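Local coordinates for protein uncharacterized RNA methyltransferase pyrab10780 (Pyrococcus abyssi, PDB 2JJQ) that methylates carbon 5 of uridine 54 in tRNA, using S-adenosyl-L-methionine as the methyl donor, at residues A[89-97]-A[411-419]. Residues are numbered along the deposited sequence; the frame is centred on the assembly and turned at random.
Sequences GCTLQHLNY and MFPHTPHVE
The backbone N of L92 donates to the carbonyl O of H414, 2.8 Å apart and nearly straight at the hydrogen (163°), although the N-H comes from above the carbonyl plane. C90 CA lies 3.1 Å from the same H414 O in a CA-H...O contact; with the L92 bond, it sets the turn from C90 to Q93 against this oxygen. H414 sits at the third position of a type II turn from F412 to T415, with a positive phi of 72°; proline's fixed phi suits P413 to the second. T415 OG1 donates to F412 O, and by accepting from H417 N, two residues on, it forms an ST turn. The contact joins the region where C90, by similarity, would ligate the [4Fe-4S] cluster to the loop before catalytic-domain strand 419-424, whose E419 is the predicted proton acceptor. The flat H414 imidazole offers one face to Q93 CG, a CH-pi contact, and the opposite to P413 CB; its NE2 is bonded to I124 O. Branched L92 (chi1 -57°, CG anti to its carbonyl carbon) rests CD1 on the T415-P416 peptide, 3.3 Å from T415 O, and packs CG on P416 CD. Y97 CE1 meets P413 CB obliquely, and its hydroxyl bonds to D410.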
loop_
_atom_site.group_PDB
_atom_site.type_symbol
_atom_site.label_atom_id
_atom_site.label_comp_id
_atom_site.label_asym_id
_atom_site.label_seq_id
_atom_site.Cartn_x
_atom_site.Cartn_y
_atom_site.Cartn_z
ATOM N N GLY A 89 -5.090 -2.668 -10.040
ATOM C CA GLY A 89 -4.188 -3.571 -9.308
ATOM C C GLY A 89 -4.854 -4.824 -8.765
ATOM O O GLY A 89 -4.173 -5.775 -8.361
ATOM N N CYS A 90 -6.187 -4.835 -8.745
ATOM C CA CYS A 90 -6.963 -5.908 -8.096
ATOM C C CYS A 90 -7.041 -7.211 -8.910
ATOM O O CYS A 90 -8.124 -7.732 -9.247
ATOM C CB CYS A 90 -8.353 -5.400 -7.765
ATOM S SG CYS A 90 -8.274 -4.075 -6.525
ATOM N N THR A 91 -5.886 -7.753 -9.189
ATOM C CA THR A 91 -5.806 -8.873 -10.098
ATOM C C THR A 91 -6.384 -10.186 -9.580
ATOM O O THR A 91 -6.491 -11.168 -10.327
ATOM C CB THR A 91 -4.385 -9.031 -10.498
ATOM O OG1 THR A 91 -3.607 -9.027 -9.302
ATOM C CG2 THR A 91 -4.015 -7.788 -11.368
ATOM N N LEU A 92 -6.764 -10.217 -8.304
ATOM C CA LEU A 92 -7.422 -11.445 -7.775
ATOM C C LEU A 92 -8.879 -11.197 -7.408
ATOM O O LEU A 92 -9.471 -12.019 -6.721
ATOM C CB LEU A 92 -6.713 -12.008 -6.542
ATOM C CG LEU A 92 -5.217 -12.387 -6.622
ATOM C CD1 LEU A 92 -4.717 -12.895 -5.288
ATOM C CD2 LEU A 92 -4.911 -13.331 -7.775
ATOM N N GLN A 93 -9.450 -10.071 -7.836
ATOM C CA GLN A 93 -10.809 -9.681 -7.396
ATOM C C GLN A 93 -11.898 -10.605 -7.871
ATOM O O GLN A 93 -13.015 -10.563 -7.364
ATOM C CB GLN A 93 -11.177 -8.270 -7.876
ATOM C CG GLN A 93 -12.207 -7.646 -6.940
ATOM C CD GLN A 93 -12.580 -6.161 -7.269
ATOM O OE1 GLN A 93 -11.746 -5.251 -7.191
ATOM N NE2 GLN A 93 -13.857 -5.932 -7.579
ATOM N N HIS A 94 -11.577 -11.426 -8.858
ATOM C CA HIS A 94 -12.563 -12.388 -9.440
ATOM C C HIS A 94 -12.645 -13.659 -8.590
ATOM O O HIS A 94 -13.430 -14.580 -8.900
ATOM C CB HIS A 94 -12.129 -12.745 -10.842
ATOM C CG HIS A 94 -10.758 -13.376 -10.892
ATOM N ND1 HIS A 94 -9.607 -12.690 -10.565
ATOM C CD2 HIS A 94 -10.362 -14.624 -11.226
ATOM C CE1 HIS A 94 -8.562 -13.493 -10.667
ATOM N NE2 HIS A 94 -8.989 -14.669 -11.088
ATOM N N LEU A 95 -11.831 -13.715 -7.533
ATOM C CA LEU A 95 -11.736 -14.931 -6.655
ATOM C C LEU A 95 -12.383 -14.725 -5.294
ATOM O O LEU A 95 -12.190 -13.678 -4.674
ATOM C CB LEU A 95 -10.277 -15.303 -6.425
ATOM C CG LEU A 95 -9.446 -15.590 -7.679
ATOM C CD1 LEU A 95 -8.026 -15.817 -7.186
ATOM C CD2 LEU A 95 -9.987 -16.777 -8.469
ATOM N N ASN A 96 -13.086 -15.737 -4.797
ATOM C CA ASN A 96 -13.644 -15.705 -3.438
ATOM C C ASN A 96 -12.515 -15.425 -2.468
ATOM O O ASN A 96 -11.372 -15.907 -2.641
ATOM C CB ASN A 96 -14.169 -17.076 -3.055
ATOM C CG ASN A 96 -15.456 -17.405 -3.751
ATOM O OD1 ASN A 96 -16.288 -16.535 -4.038
ATOM N ND2 ASN A 96 -15.648 -18.696 -3.994
ATOM N N TYR A 97 -12.860 -14.685 -1.429
ATOM C CA TYR A 97 -11.804 -14.217 -0.497
ATOM C C TYR A 97 -11.085 -15.358 0.203
ATOM O O TYR A 97 -9.840 -15.367 0.368
ATOM C CB TYR A 97 -12.380 -13.191 0.492
ATOM C CG TYR A 97 -11.277 -12.551 1.302
ATOM C CD1 TYR A 97 -10.279 -11.836 0.665
ATOM C CD2 TYR A 97 -11.272 -12.632 2.700
ATOM C CE1 TYR A 97 -9.256 -11.208 1.405
ATOM C CE2 TYR A 97 -10.241 -12.029 3.433
ATOM C CZ TYR A 97 -9.243 -11.327 2.774
ATOM O OH TYR A 97 -8.190 -10.768 3.510
ATOM N N MET A 411 -2.671 -7.420 3.985
ATOM C CA MET A 411 -2.810 -5.979 3.933
ATOM C C MET A 411 -3.432 -5.588 2.599
ATOM O O MET A 411 -3.959 -4.446 2.437
ATOM C CB MET A 411 -1.411 -5.311 4.106
ATOM C CG MET A 411 -0.927 -5.378 5.611
ATOM S SD MET A 411 -1.785 -4.158 6.669
ATOM C CE MET A 411 -1.917 -2.805 5.499
ATOM N N PHE A 412 -3.404 -6.519 1.641
ATOM C CA PHE A 412 -3.694 -6.155 0.241
ATOM C C PHE A 412 -4.710 -7.119 -0.410
ATOM O O PHE A 412 -4.386 -7.803 -1.401
ATOM C CB PHE A 412 -2.410 -6.167 -0.574
ATOM C CG PHE A 412 -1.307 -5.395 0.061
ATOM C CD1 PHE A 412 -1.295 -4.028 0.017
ATOM C CD2 PHE A 412 -0.303 -6.060 0.715
ATOM C CE1 PHE A 412 -0.247 -3.279 0.626
ATOM C CE2 PHE A 412 0.740 -5.339 1.330
ATOM C CZ PHE A 412 0.763 -3.956 1.276
ATOM N N PRO A 413 -5.925 -7.127 0.104
ATOM C CA PRO A 413 -6.964 -7.976 -0.506
ATOM C C PRO A 413 -7.091 -7.752 -2.029
ATOM O O PRO A 413 -6.933 -6.619 -2.520
ATOM C CB PRO A 413 -8.247 -7.485 0.166
ATOM C CG PRO A 413 -7.793 -6.875 1.504
ATOM C CD PRO A 413 -6.421 -6.320 1.250
ATOM N N HIS A 414 -7.429 -8.827 -2.771
ATOM C CA HIS A 414 -7.661 -8.757 -4.214
ATOM C C HIS A 414 -6.397 -8.555 -5.038
ATOM O O HIS A 414 -6.488 -8.328 -6.244
ATOM C CB HIS A 414 -8.716 -7.712 -4.623
ATOM C CG HIS A 414 -9.933 -7.734 -3.761
ATOM N ND1 HIS A 414 -10.705 -8.866 -3.602
ATOM C CD2 HIS A 414 -10.510 -6.773 -2.989
ATOM C CE1 HIS A 414 -11.721 -8.608 -2.793
ATOM N NE2 HIS A 414 -11.623 -7.342 -2.392
ATOM N N THR A 415 -5.238 -8.620 -4.391
ATOM C CA THR A 415 -3.951 -8.602 -5.078
ATOM C C THR A 415 -3.181 -9.830 -4.591
ATOM O O THR A 415 -3.516 -10.411 -3.536
ATOM C CB THR A 415 -3.126 -7.346 -4.712
ATOM O OG1 THR A 415 -2.513 -7.568 -3.434
ATOM C CG2 THR A 415 -4.018 -6.094 -4.629
ATOM N N PRO A 416 -2.101 -10.216 -5.315
ATOM C CA PRO A 416 -1.285 -11.330 -4.832
ATOM C C PRO A 416 -0.364 -11.015 -3.648
ATOM O O PRO A 416 0.354 -11.894 -3.183
ATOM C CB PRO A 416 -0.425 -11.713 -6.056
ATOM C CG PRO A 416 -0.781 -10.797 -7.134
ATOM C CD PRO A 416 -1.636 -9.683 -6.608
ATOM N N HIS A 417 -0.384 -9.771 -3.164
ATOM C CA HIS A 417 0.607 -9.322 -2.200
ATOM C C HIS A 417 0.206 -9.578 -0.774
ATOM O O HIS A 417 -0.979 -9.571 -0.418
ATOM C CB HIS A 417 0.864 -7.824 -2.372
ATOM C CG HIS A 417 1.169 -7.439 -3.778
ATOM N ND1 HIS A 417 2.190 -8.017 -4.496
ATOM C CD2 HIS A 417 0.552 -6.580 -4.621
ATOM C CE1 HIS A 417 2.216 -7.499 -5.710
ATOM N NE2 HIS A 417 1.243 -6.614 -5.805
ATOM N N VAL A 418 1.205 -9.806 0.062
ATOM C CA VAL A 418 0.918 -10.005 1.467
ATOM C C VAL A 418 1.977 -9.253 2.288
ATOM O O VAL A 418 3.049 -8.949 1.731
ATOM C CB VAL A 418 0.889 -11.518 1.769
ATOM C CG1 VAL A 418 2.294 -11.989 2.179
ATOM C CG2 VAL A 418 -0.103 -11.807 2.839
ATOM N N GLU A 419 1.676 -8.933 3.545
ATOM C CA GLU A 419 2.614 -8.315 4.486
ATOM C C GLU A 419 3.088 -9.307 5.547
ATOM O O GLU A 419 2.305 -9.757 6.366
ATOM C CB GLU A 419 1.950 -7.161 5.201
ATOM C CG GLU A 419 2.880 -6.408 6.135
ATOM C CD GLU A 419 3.585 -5.256 5.439
ATOM O OE1 GLU A 419 3.723 -5.319 4.202
ATOM O OE2 GLU A 419 3.936 -4.267 6.125
#